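Side-chain contacts in mandelate racemase/muconate lactonizing protein (Thermobispora bispora, PDB 3VC5), which probably dehydrates D-glucarate to 5-dehydro-4-deoxy-D-glucarate with the help of magnesium, as a member of the enolase superfamily: residues L382-D386 / G387-V391; N340-G344 / I345-A349; A196-L199 / I200-G204; L308-H312 / H313-G317; A137-D140 / I141-K144. All coordinates share one frame; numbering follows the deposited sequence.

Overall arrangement
Four of the five contacts belong to the C-terminal, barrel-forming part of this enolase-superfamily chain; contact 5 lies on helix 123-146 of the N-terminal part. The chain of touches runs from 4 to 2 to 1 to 3. S346 OG of contact 2 is 2.7 Å from H313 NE2 of contact 4, probably a hydrogen bond, and L382 CD1 of contact 1 packs 3.2 Å from G344 O of contact 2. Contact 1 in turn meets contact 3, where G387 N is 2.9 Å from Y203 O. Contact 4 sits at the active site, with D311 beside H338, the predicted proton acceptor. Contacts 3 and 5 are farthest apart, their centres about 33 Å from each other.

Contact 1 of 5, residues L382-D386 / G387-V391; sequences LRFVD and GAVPV
F384 and V389 meet face to methyl across a type I' beta turn closed by a single antiparallel bridge, an example of how a two-residue turn brings the residues beyond it together. The apolar contacts centre on V389. V389 CG2 stands over one face of the F384 ring, 3.5 Å from the centroid and 17° off the ring normal, a clear CH-pi contact. The other methyl, CG1, is anti to the backbone N (chi1 176°) and reaches L382 CD2 at 4.1 Å. V385 CG2 touches P390 CG, and the proline's CG also lies over one face of the R383 guanidinium.

In the backbone, V385 and A388 form an antiparallel hydrogen-bonded pair: V385 N gives a nearly straight bond (175°) to A388 O at 2.8 Å, while A388 N returns one to V385 O at 3.1 Å. D386 and G387, both with positive phi, form the corner. Weaker CA-H...O contacts run from V389 CA to R383 O and from F384 CA to A388 O. One water accepts a weak bond from R383 N and donates to P390 O.

Outside the turn, Y203 meets the F384 ring edge-to-face, and V389 bonds through its backbone to V162 of strand 161-169. Two backbone bonds thus fix the turn, whereas beyond them the pairing passes to methyl, ring and water; R383 O is buried with no hydrogen-bonding partner.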
# COMPACT_ATOMS: atom_id res chain seq x y z
N LEU A 382 3.76 -20.63 -18.36
CA LEU A 382 2.98 -19.47 -18.75
C LEU A 382 2.37 -19.76 -20.10
O LEU A 382 3.08 -20.01 -21.07
CB LEU A 382 3.88 -18.23 -18.86
CG LEU A 382 4.65 -17.85 -17.59
CD1 LEU A 382 5.83 -16.90 -17.92
CD2 LEU A 382 3.73 -17.21 -16.56
N ARG A 383 1.04 -19.76 -20.14
CA ARG A 383 0.32 -19.95 -21.39
C ARG A 383 -0.83 -18.97 -21.41
O ARG A 383 -1.28 -18.51 -20.35
CB ARG A 383 -0.20 -21.38 -21.50
CG ARG A 383 -0.89 -21.85 -20.25
CD ARG A 383 -0.97 -23.37 -20.18
NE ARG A 383 -1.64 -23.77 -18.94
CZ ARG A 383 -2.93 -24.09 -18.87
NH1 ARG A 383 -3.69 -24.07 -19.96
NH2 ARG A 383 -3.46 -24.43 -17.70
N PHE A 384 -1.29 -18.61 -22.60
CA PHE A 384 -2.49 -17.80 -22.75
C PHE A 384 -3.67 -18.70 -23.10
O PHE A 384 -3.60 -19.49 -24.07
CB PHE A 384 -2.31 -16.73 -23.82
CG PHE A 384 -1.35 -15.65 -23.42
CD1 PHE A 384 -1.80 -14.42 -23.01
CD2 PHE A 384 0.02 -15.90 -23.42
CE1 PHE A 384 -0.90 -13.42 -22.62
CE2 PHE A 384 0.93 -14.92 -23.07
CZ PHE A 384 0.47 -13.68 -22.63
N VAL A 385 -4.74 -18.58 -22.33
CA VAL A 385 -5.96 -19.35 -22.54
C VAL A 385 -7.09 -18.34 -22.60
O VAL A 385 -7.36 -17.63 -21.62
CB VAL A 385 -6.22 -20.32 -21.37
CG1 VAL A 385 -7.57 -21.03 -21.56
CG2 VAL A 385 -5.06 -21.34 -21.22
N ASP A 386 -7.72 -18.22 -23.77
CA ASP A 386 -8.81 -17.26 -23.93
C ASP A 386 -8.36 -15.85 -23.52
O ASP A 386 -9.11 -15.12 -22.86
CB ASP A 386 -10.02 -17.69 -23.10
CG ASP A 386 -10.54 -19.06 -23.49
OD1 ASP A 386 -10.49 -19.40 -24.69
OD2 ASP A 386 -11.00 -19.80 -22.58
N GLY A 387 -7.14 -15.49 -23.92
CA GLY A 387 -6.62 -14.13 -23.73
C GLY A 387 -6.04 -13.83 -22.36
O GLY A 387 -5.57 -12.70 -22.11
N ALA A 388 -6.04 -14.82 -21.47
CA ALA A 388 -5.61 -14.61 -20.09
C ALA A 388 -4.52 -15.61 -19.69
O ALA A 388 -4.48 -16.74 -20.18
CB ALA A 388 -6.80 -14.74 -19.16
N VAL A 389 -3.65 -15.20 -18.79
CA VAL A 389 -2.60 -16.09 -18.27
C VAL A 389 -3.02 -16.63 -16.91
O VAL A 389 -3.17 -15.87 -15.94
CB VAL A 389 -1.26 -15.35 -18.14
CG1 VAL A 389 -0.19 -16.27 -17.50
CG2 VAL A 389 -0.81 -14.82 -19.50
N PRO A 390 -3.25 -17.94 -16.83
CA PRO A 390 -3.55 -18.49 -15.51
C PRO A 390 -2.36 -18.29 -14.55
O PRO A 390 -1.19 -18.41 -14.95
CB PRO A 390 -3.80 -19.98 -15.81
CG PRO A 390 -4.16 -20.06 -17.28
CD PRO A 390 -3.29 -18.96 -17.90
N VAL A 391 -2.65 -17.95 -13.29
CA VAL A 391 -1.57 -17.82 -12.31
C VAL A 391 -0.79 -19.12 -12.21
O VAL A 391 -1.38 -20.19 -12.00
CB VAL A 391 -2.09 -17.47 -10.90
CG1 VAL A 391 -0.89 -17.37 -9.92
CG2 VAL A 391 -2.90 -16.20 -10.93
O HOH W 1 -0.02 -19.96 -16.93

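Contact 2 of 5, residues N340-G344 / I345-A349; sequences NSHLG and ISLAA
H342 leans on S346 and L347 at the start of helix 344-355, where L343 holds the N-cap position; this is the entry to a helix that follows strand 334-337 in the enolase-superfamily barrel. The histidine exemplifies a side chain that bonds to the N-cap carbonyl and packs on the first turn.

At its root, H342 CB packs on S346 CB at 3.8 Å. The ring carbon CG, placed between the backbone N and the carbonyl carbon (chi1 69°), remains near the same serine carbon. From there the ring turns back toward its own chain: ND1 donates to L343 O at 2.9 Å, a bond of 168° with the acceptor lying in the plane of the imidazole. CE1 continues to the leucine, meeting L347 CB at 3.8 Å, so that this carbon sits at the ring's edge; L347 CD1 is also close to it. NE2, at the far tip, is bonded to T366 OG1.

L343 O therefore takes two donors, the imidazole from one residue back and L347 N, whose bond of 3.0 Å lies in the carbonyl plane. The double grip ties the ring's rotation to the opening turn of the helix. One residue on, A348 N bonds to G344 O. E69 binds both L343 N and S346 N through its carboxylate, and S346 OG is held by H313 and R53. The methyl carbon of A348, CB, lies 3.4 Å from G344 O.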
# COMPACT_ATOMS: atom_id res chain seq x y z
N ASN A 340 6.67 -3.12 -21.53
CA ASN A 340 7.73 -2.94 -22.53
C ASN A 340 8.14 -4.35 -23.01
O ASN A 340 7.86 -5.36 -22.30
CB ASN A 340 8.98 -2.28 -21.94
CG ASN A 340 8.85 -0.78 -21.78
OD1 ASN A 340 8.85 -0.29 -20.66
ND2 ASN A 340 8.76 -0.05 -22.89
N SER A 341 8.79 -4.44 -24.17
CA SER A 341 9.23 -5.75 -24.69
C SER A 341 9.86 -6.54 -23.56
O SER A 341 10.80 -6.04 -22.91
CB SER A 341 10.29 -5.53 -25.74
OG SER A 341 9.77 -4.69 -26.77
N HIS A 342 9.41 -7.78 -23.33
CA HIS A 342 9.82 -8.47 -22.11
C HIS A 342 9.72 -9.98 -22.26
O HIS A 342 9.13 -10.51 -23.23
CB HIS A 342 8.94 -8.02 -20.91
CG HIS A 342 7.51 -8.47 -21.00
ND1 HIS A 342 7.14 -9.76 -20.67
CD2 HIS A 342 6.39 -7.86 -21.46
CE1 HIS A 342 5.83 -9.91 -20.87
NE2 HIS A 342 5.35 -8.77 -21.35
N LEU A 343 10.31 -10.69 -21.30
CA LEU A 343 10.34 -12.15 -21.34
C LEU A 343 9.48 -12.76 -20.22
O LEU A 343 8.60 -12.07 -19.64
CB LEU A 343 11.81 -12.61 -21.26
CG LEU A 343 12.69 -12.03 -22.36
CD1 LEU A 343 14.12 -12.52 -22.13
CD2 LEU A 343 12.18 -12.47 -23.74
N GLY A 344 9.67 -14.04 -19.94
CA GLY A 344 8.75 -14.76 -19.08
C GLY A 344 8.89 -14.49 -17.58
O GLY A 344 7.97 -14.73 -16.81
N ILE A 345 10.05 -13.99 -17.16
CA ILE A 345 10.21 -13.63 -15.74
C ILE A 345 9.31 -12.42 -15.47
O ILE A 345 8.50 -12.43 -14.53
CB ILE A 345 11.67 -13.33 -15.40
CG1 ILE A 345 12.50 -14.62 -15.52
CG2 ILE A 345 11.79 -12.67 -13.99
CD1 ILE A 345 14.01 -14.34 -15.68
N SER A 346 9.41 -11.42 -16.34
CA SER A 346 8.52 -10.24 -16.25
C SER A 346 7.06 -10.67 -16.40
O SER A 346 6.20 -10.21 -15.66
CB SER A 346 8.85 -9.20 -17.33
OG SER A 346 10.00 -8.51 -16.92
N LEU A 347 6.76 -11.58 -17.33
CA LEU A 347 5.35 -12.02 -17.51
C LEU A 347 4.83 -12.70 -16.25
O LEU A 347 3.69 -12.43 -15.81
CB LEU A 347 5.17 -12.97 -18.70
CG LEU A 347 3.70 -13.31 -19.03
CD1 LEU A 347 2.85 -12.10 -19.35
CD2 LEU A 347 3.65 -14.30 -20.20
N ALA A 348 5.66 -13.53 -15.60
CA ALA A 348 5.23 -14.21 -14.36
C ALA A 348 4.97 -13.13 -13.29
O ALA A 348 3.95 -13.16 -12.60
CB ALA A 348 6.28 -15.17 -13.88
N ALA A 349 5.90 -12.18 -13.18
CA ALA A 349 5.76 -11.13 -12.15
C ALA A 349 4.51 -10.28 -12.38
O ALA A 349 3.75 -10.00 -11.44
CB ALA A 349 7.00 -10.29 -12.10

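Contact 3 of 5, residues A196-L199 / I200-G204; sequences ARLL and IGEYG
The Y203 ring presents its edge to L199 O, which lies in the ring plane 3.5 Å from CD2. That same carbonyl also accepts from Y203 N, so one oxygen meets both the N-H and the edge of the ring. CG leans beside the backbone N (chi1 -68°), which brings CD2 back along the helix to the carbonyl. Elsewhere the ring meets F205 with the two planes at about 10°, while F384 meets it edge-to-face.

A second flat group, the carboxylate of E202, ends a side chain that runs alongside L198 and points the same way. L198 CD2 touches OE2 at 3.3 Å, and E202 CG covers L198 O at the same distance. The glutamate, extended beyond CG, carries OE2 to its salt bridge with R182. I200 CG1 and CD1 lie against A196 O, and CD1 just reaches A196 CB at 4.4 Å.

All of this rides on the last turns of helix 189-203, part of the beta-alpha-beta unit between strands 161-169 and 208-211. I200 N bonds to A196 O at 2.8 Å, and the next three residues repeat the pattern. G204, with positive phi, leaves the helix while its N still bonds to I200 O. The chemistry is thus divided: A196 O and L198 O are covered by side-chain carbons, L199 O meets a ring edge, and the carboxylate of E202 finds R182 beyond the helix.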
# COMPACT_ATOMS: atom_id res chain seq x y z
N ALA A 196 -4.85 -7.93 -35.88
CA ALA A 196 -5.76 -8.30 -34.80
C ALA A 196 -6.28 -9.75 -34.94
O ALA A 196 -6.30 -10.50 -33.96
CB ALA A 196 -6.93 -7.33 -34.74
N ARG A 197 -6.74 -10.11 -36.14
CA ARG A 197 -7.25 -11.47 -36.37
C ARG A 197 -6.18 -12.50 -36.05
O ARG A 197 -6.45 -13.55 -35.45
CB ARG A 197 -7.72 -11.65 -37.81
CG ARG A 197 -8.98 -10.89 -38.15
CD ARG A 197 -9.57 -11.39 -39.46
NE ARG A 197 -10.47 -10.38 -40.02
CZ ARG A 197 -11.71 -10.16 -39.56
NH1 ARG A 197 -12.17 -10.87 -38.54
NH2 ARG A 197 -12.47 -9.22 -40.11
N LEU A 198 -4.95 -12.20 -36.47
CA LEU A 198 -3.82 -13.08 -36.25
C LEU A 198 -3.56 -13.25 -34.74
O LEU A 198 -3.56 -14.37 -34.23
CB LEU A 198 -2.60 -12.54 -36.99
CG LEU A 198 -1.31 -13.36 -37.10
CD1 LEU A 198 -0.33 -12.73 -38.07
CD2 LEU A 198 -0.66 -13.53 -35.75
N LEU A 199 -3.37 -12.14 -34.01
CA LEU A 199 -3.06 -12.23 -32.59
C LEU A 199 -4.21 -12.82 -31.78
O LEU A 199 -3.99 -13.61 -30.86
CB LEU A 199 -2.70 -10.85 -32.01
CG LEU A 199 -1.21 -10.43 -32.04
CD1 LEU A 199 -0.57 -10.64 -33.37
CD2 LEU A 199 -1.03 -8.98 -31.55
N ILE A 200 -5.44 -12.39 -32.06
CA ILE A 200 -6.60 -12.90 -31.34
C ILE A 200 -6.79 -14.39 -31.62
O ILE A 200 -7.11 -15.16 -30.71
CB ILE A 200 -7.87 -12.06 -31.62
CG1 ILE A 200 -7.74 -10.69 -30.94
CG2 ILE A 200 -9.14 -12.78 -31.11
CD1 ILE A 200 -8.71 -9.64 -31.49
N GLY A 201 -6.53 -14.80 -32.85
CA GLY A 201 -6.65 -16.22 -33.21
C GLY A 201 -5.69 -17.06 -32.39
O GLY A 201 -6.04 -18.14 -31.92
N GLU A 202 -4.47 -16.55 -32.20
CA GLU A 202 -3.42 -17.29 -31.49
C GLU A 202 -3.55 -17.27 -29.98
O GLU A 202 -3.33 -18.30 -29.33
CB GLU A 202 -2.03 -16.82 -31.94
CG GLU A 202 -1.77 -17.07 -33.44
CD GLU A 202 -0.42 -16.57 -33.95
OE1 GLU A 202 0.35 -15.99 -33.16
OE2 GLU A 202 -0.13 -16.77 -35.16
N TYR A 203 -3.87 -16.11 -29.42
CA TYR A 203 -3.81 -15.92 -27.97
C TYR A 203 -5.20 -15.82 -27.29
O TYR A 203 -5.31 -16.02 -26.08
CB TYR A 203 -2.98 -14.67 -27.63
CG TYR A 203 -1.50 -14.81 -27.96
CD1 TYR A 203 -0.59 -15.29 -26.99
CD2 TYR A 203 -1.01 -14.56 -29.26
CE1 TYR A 203 0.75 -15.46 -27.28
CE2 TYR A 203 0.36 -14.76 -29.57
CZ TYR A 203 1.23 -15.21 -28.57
OH TYR A 203 2.57 -15.40 -28.84
N GLY A 204 -6.22 -15.45 -28.06
CA GLY A 204 -7.59 -15.34 -27.53
C GLY A 204 -7.90 -14.02 -26.80
O GLY A 204 -8.86 -13.94 -26.03

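Contact 4 of 5, residues L308-H312 / H313-G317; sequences LLIDH and HYWGG
D311 OD1 is gripped twice by H313: the backbone N reaches it on the anti side at 2.7 Å, a helix-capping bond, and ring ND1 on the syn side at 2.8 Å. The carboxylate and imidazole planes stand 85° apart. D311 CG, anti to its N (chi1 -178°), turns OD1 toward the N-H of H313 at the helix start and leaves OD2 for H338, the predicted proton acceptor. H313 NE2 goes on to S346 OG. A phenylalanine in place of H313 would probably leave D311 OD1 with the capping N-H alone and deprive S346 of its imidazole partner. The H312 and H313 rings meet obliquely, centroids 3.9 Å apart and planes at 31°.

This is the end of barrel strand 307-310, where such loops line the active site in the superfamily; Y314 also touches N287, a magnesium-binding residue, although no magnesium is bound to this chain here. D311 CB and OD2 lie against Y314 CE2. D311 O accepts from Y314 N and W315 N.

I310 CD1 sits over the indole's five-membered ring, 3.6 Å from its centroid, and L308 CD2 meets W315 CZ2. A water donates to L309 O and accepts from Y314 OH and W315 NE1.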
# COMPACT_ATOMS: atom_id res chain seq x y z
N LEU A 308 -4.65 4.74 -14.44
CA LEU A 308 -3.18 4.69 -14.38
C LEU A 308 -2.74 3.30 -14.89
O LEU A 308 -3.26 2.29 -14.41
CB LEU A 308 -2.67 4.84 -12.94
CG LEU A 308 -1.16 4.75 -12.78
CD1 LEU A 308 -0.47 5.88 -13.59
CD2 LEU A 308 -0.78 4.81 -11.29
N LEU A 309 -1.78 3.26 -15.82
CA LEU A 309 -1.14 1.98 -16.18
C LEU A 309 0.02 1.85 -15.20
O LEU A 309 1.00 2.59 -15.29
CB LEU A 309 -0.62 1.99 -17.62
CG LEU A 309 -1.65 1.65 -18.71
CD1 LEU A 309 -2.72 2.74 -18.88
CD2 LEU A 309 -0.96 1.38 -20.03
N ILE A 310 -0.11 0.95 -14.24
CA ILE A 310 0.97 0.66 -13.31
C ILE A 310 2.02 -0.18 -14.06
O ILE A 310 1.74 -0.79 -15.11
CB ILE A 310 0.40 -0.11 -12.10
CG1 ILE A 310 1.33 -0.05 -10.89
CG2 ILE A 310 0.15 -1.58 -12.45
CD1 ILE A 310 1.46 1.37 -10.33
N ASP A 311 3.23 -0.24 -13.52
CA ASP A 311 4.29 -1.02 -14.15
C ASP A 311 5.35 -1.25 -13.09
O ASP A 311 6.02 -0.28 -12.67
CB ASP A 311 4.86 -0.31 -15.39
CG ASP A 311 5.94 -1.13 -16.09
OD1 ASP A 311 6.62 -1.94 -15.38
OD2 ASP A 311 6.18 -0.91 -17.30
N HIS A 312 5.45 -2.47 -12.59
CA HIS A 312 6.36 -2.74 -11.47
C HIS A 312 7.80 -2.48 -11.84
O HIS A 312 8.65 -2.32 -10.93
CB HIS A 312 6.19 -4.17 -10.94
CG HIS A 312 6.83 -5.23 -11.78
ND1 HIS A 312 6.13 -5.93 -12.74
CD2 HIS A 312 8.10 -5.74 -11.79
CE1 HIS A 312 6.93 -6.81 -13.32
NE2 HIS A 312 8.12 -6.76 -12.72
N HIS A 313 8.11 -2.44 -13.15
CA HIS A 313 9.52 -2.25 -13.55
C HIS A 313 10.01 -0.84 -13.28
O HIS A 313 11.22 -0.61 -13.23
CB HIS A 313 9.72 -2.57 -15.04
CG HIS A 313 9.33 -3.97 -15.42
ND1 HIS A 313 8.06 -4.28 -15.85
CD2 HIS A 313 10.04 -5.12 -15.49
CE1 HIS A 313 8.00 -5.58 -16.14
NE2 HIS A 313 9.19 -6.11 -15.90
N TYR A 314 9.09 0.12 -13.14
CA TYR A 314 9.57 1.47 -12.77
C TYR A 314 8.82 2.07 -11.59
O TYR A 314 9.20 3.16 -11.13
CB TYR A 314 9.63 2.45 -13.98
CG TYR A 314 8.30 2.71 -14.68
CD1 TYR A 314 7.39 3.63 -14.17
CD2 TYR A 314 7.94 2.02 -15.85
CE1 TYR A 314 6.20 3.92 -14.83
CE2 TYR A 314 6.76 2.30 -16.51
CZ TYR A 314 5.87 3.20 -15.97
OH TYR A 314 4.68 3.45 -16.64
N TRP A 315 7.80 1.37 -11.06
CA TRP A 315 7.15 1.81 -9.80
C TRP A 315 7.79 1.14 -8.57
O TRP A 315 7.37 1.37 -7.45
CB TRP A 315 5.63 1.60 -9.81
CG TRP A 315 4.89 2.61 -10.64
CD1 TRP A 315 4.64 2.55 -11.99
CD2 TRP A 315 4.28 3.82 -10.17
NE1 TRP A 315 3.88 3.63 -12.39
CE2 TRP A 315 3.66 4.44 -11.30
CE3 TRP A 315 4.19 4.44 -8.92
CZ2 TRP A 315 2.96 5.65 -11.20
CZ3 TRP A 315 3.49 5.67 -8.81
CH2 TRP A 315 2.87 6.25 -9.96
N GLY A 316 8.78 0.28 -8.79
CA GLY A 316 9.59 -0.23 -7.68
C GLY A 316 9.21 -1.60 -7.15
O GLY A 316 9.41 -1.88 -5.95
N GLY A 317 8.77 -2.49 -8.04
CA GLY A 317 8.52 -3.85 -7.61
C GLY A 317 7.06 -4.16 -7.34
O GLY A 317 6.18 -3.27 -7.42
O HOH W 2 2.81 4.75 -15.01

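Contact 5 of 5, residues A137-D140 / I141-K144; sequences ACLD and IQGK
Helix 123-146, in the N-terminal part of the chain, carries this contact, in which D140 and K144 meet one turn apart and L139 meets Q142 on another side. The acid and the lysine illustrate an i to i+4 pair that stops short of a salt bridge: D140 OD2 and K144 NZ are 4.2 Å apart. What touches instead is carbon, K144 CE lying 3.5 Å from D140 OD1. A water spans the charged ends, 2.6 Å from D140 OD2 and 2.9 Å from K144 NZ, accepting from the lysine. D140 CG is anti to the backbone N (chi1 -169°), which lays the carboxylate beside K144 CE, and the lysine, extended beyond CG, passes over D140 O with its CG at 3.3 Å.

Each charged group is also held from outside the helix. D140 OD1 accepts from L397 N and OD2 from L67 N, while K144 NZ bonds to T65 O; the helix is thus pinned beside strand 65-71 of the antiparallel sheet. I141 faces V58 and T60 of strand 50-60, and its CG1 covers A137 O.

Q142 stretches its CG over C138 O at 3.3 Å, and its OE1 lies 4.1 Å from L139 CD2, the two side chains crossing at a slant, with NE2 donating to V92 O. An alanine in place of Q142 is likely to leave V92 O without this donor and L139 CD2 without its amide neighbour. Along the backbone the helical bonds are regular, Q142 N reaching C138 O at 2.8 Å and G143 N reaching L139 O at an angle of 169°.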
# COMPACT_ATOMS: atom_id res chain seq x y z
N ALA A 137 12.98 -10.94 -7.52
CA ALA A 137 13.79 -12.17 -7.25
C ALA A 137 13.69 -12.58 -5.77
O ALA A 137 13.58 -13.78 -5.44
CB ALA A 137 15.25 -11.92 -7.61
N CYS A 138 13.66 -11.60 -4.87
CA CYS A 138 13.52 -11.89 -3.43
C CYS A 138 12.12 -12.48 -3.15
O CYS A 138 11.97 -13.38 -2.32
CB CYS A 138 13.78 -10.62 -2.58
SG CYS A 138 15.52 -10.22 -2.53
N LEU A 139 11.08 -11.96 -3.81
CA LEU A 139 9.75 -12.53 -3.61
C LEU A 139 9.69 -13.95 -4.18
O LEU A 139 9.02 -14.83 -3.60
CB LEU A 139 8.66 -11.66 -4.26
CG LEU A 139 8.52 -10.25 -3.64
CD1 LEU A 139 7.45 -9.50 -4.47
CD2 LEU A 139 8.06 -10.38 -2.18
N ASP A 140 10.36 -14.18 -5.31
CA ASP A 140 10.43 -15.55 -5.89
C ASP A 140 10.99 -16.50 -4.81
O ASP A 140 10.41 -17.55 -4.53
CB ASP A 140 11.30 -15.50 -7.17
CG ASP A 140 11.26 -16.76 -8.02
OD1 ASP A 140 10.36 -17.62 -7.86
OD2 ASP A 140 12.16 -16.84 -8.90
N ILE A 141 12.08 -16.09 -4.18
CA ILE A 141 12.72 -16.88 -3.12
C ILE A 141 11.82 -17.05 -1.89
O ILE A 141 11.70 -18.16 -1.34
CB ILE A 141 14.07 -16.28 -2.72
CG1 ILE A 141 15.10 -16.45 -3.86
CG2 ILE A 141 14.61 -16.97 -1.45
CD1 ILE A 141 16.30 -15.47 -3.77
N GLN A 142 11.19 -15.97 -1.43
CA GLN A 142 10.25 -16.09 -0.31
C GLN A 142 9.13 -17.09 -0.62
O GLN A 142 8.74 -17.89 0.24
CB GLN A 142 9.64 -14.74 0.05
CG GLN A 142 10.60 -13.73 0.61
CD GLN A 142 9.88 -12.45 0.99
OE1 GLN A 142 8.66 -12.46 1.31
NE2 GLN A 142 10.60 -11.33 0.93
N GLY A 143 8.56 -17.01 -1.82
CA GLY A 143 7.55 -17.98 -2.24
C GLY A 143 8.09 -19.41 -2.23
O GLY A 143 7.42 -20.34 -1.75
N LYS A 144 9.29 -19.61 -2.77
CA LYS A 144 9.88 -20.96 -2.75
C LYS A 144 10.08 -21.46 -1.32
O LYS A 144 9.85 -22.65 -1.01
CB LYS A 144 11.20 -21.00 -3.51
CG LYS A 144 11.03 -20.77 -5.00
CD LYS A 144 12.37 -20.89 -5.73
CE LYS A 144 12.25 -20.55 -7.22
NZ LYS A 144 13.53 -20.73 -7.90
O HOH W 3 12.88 -19.01 -10.14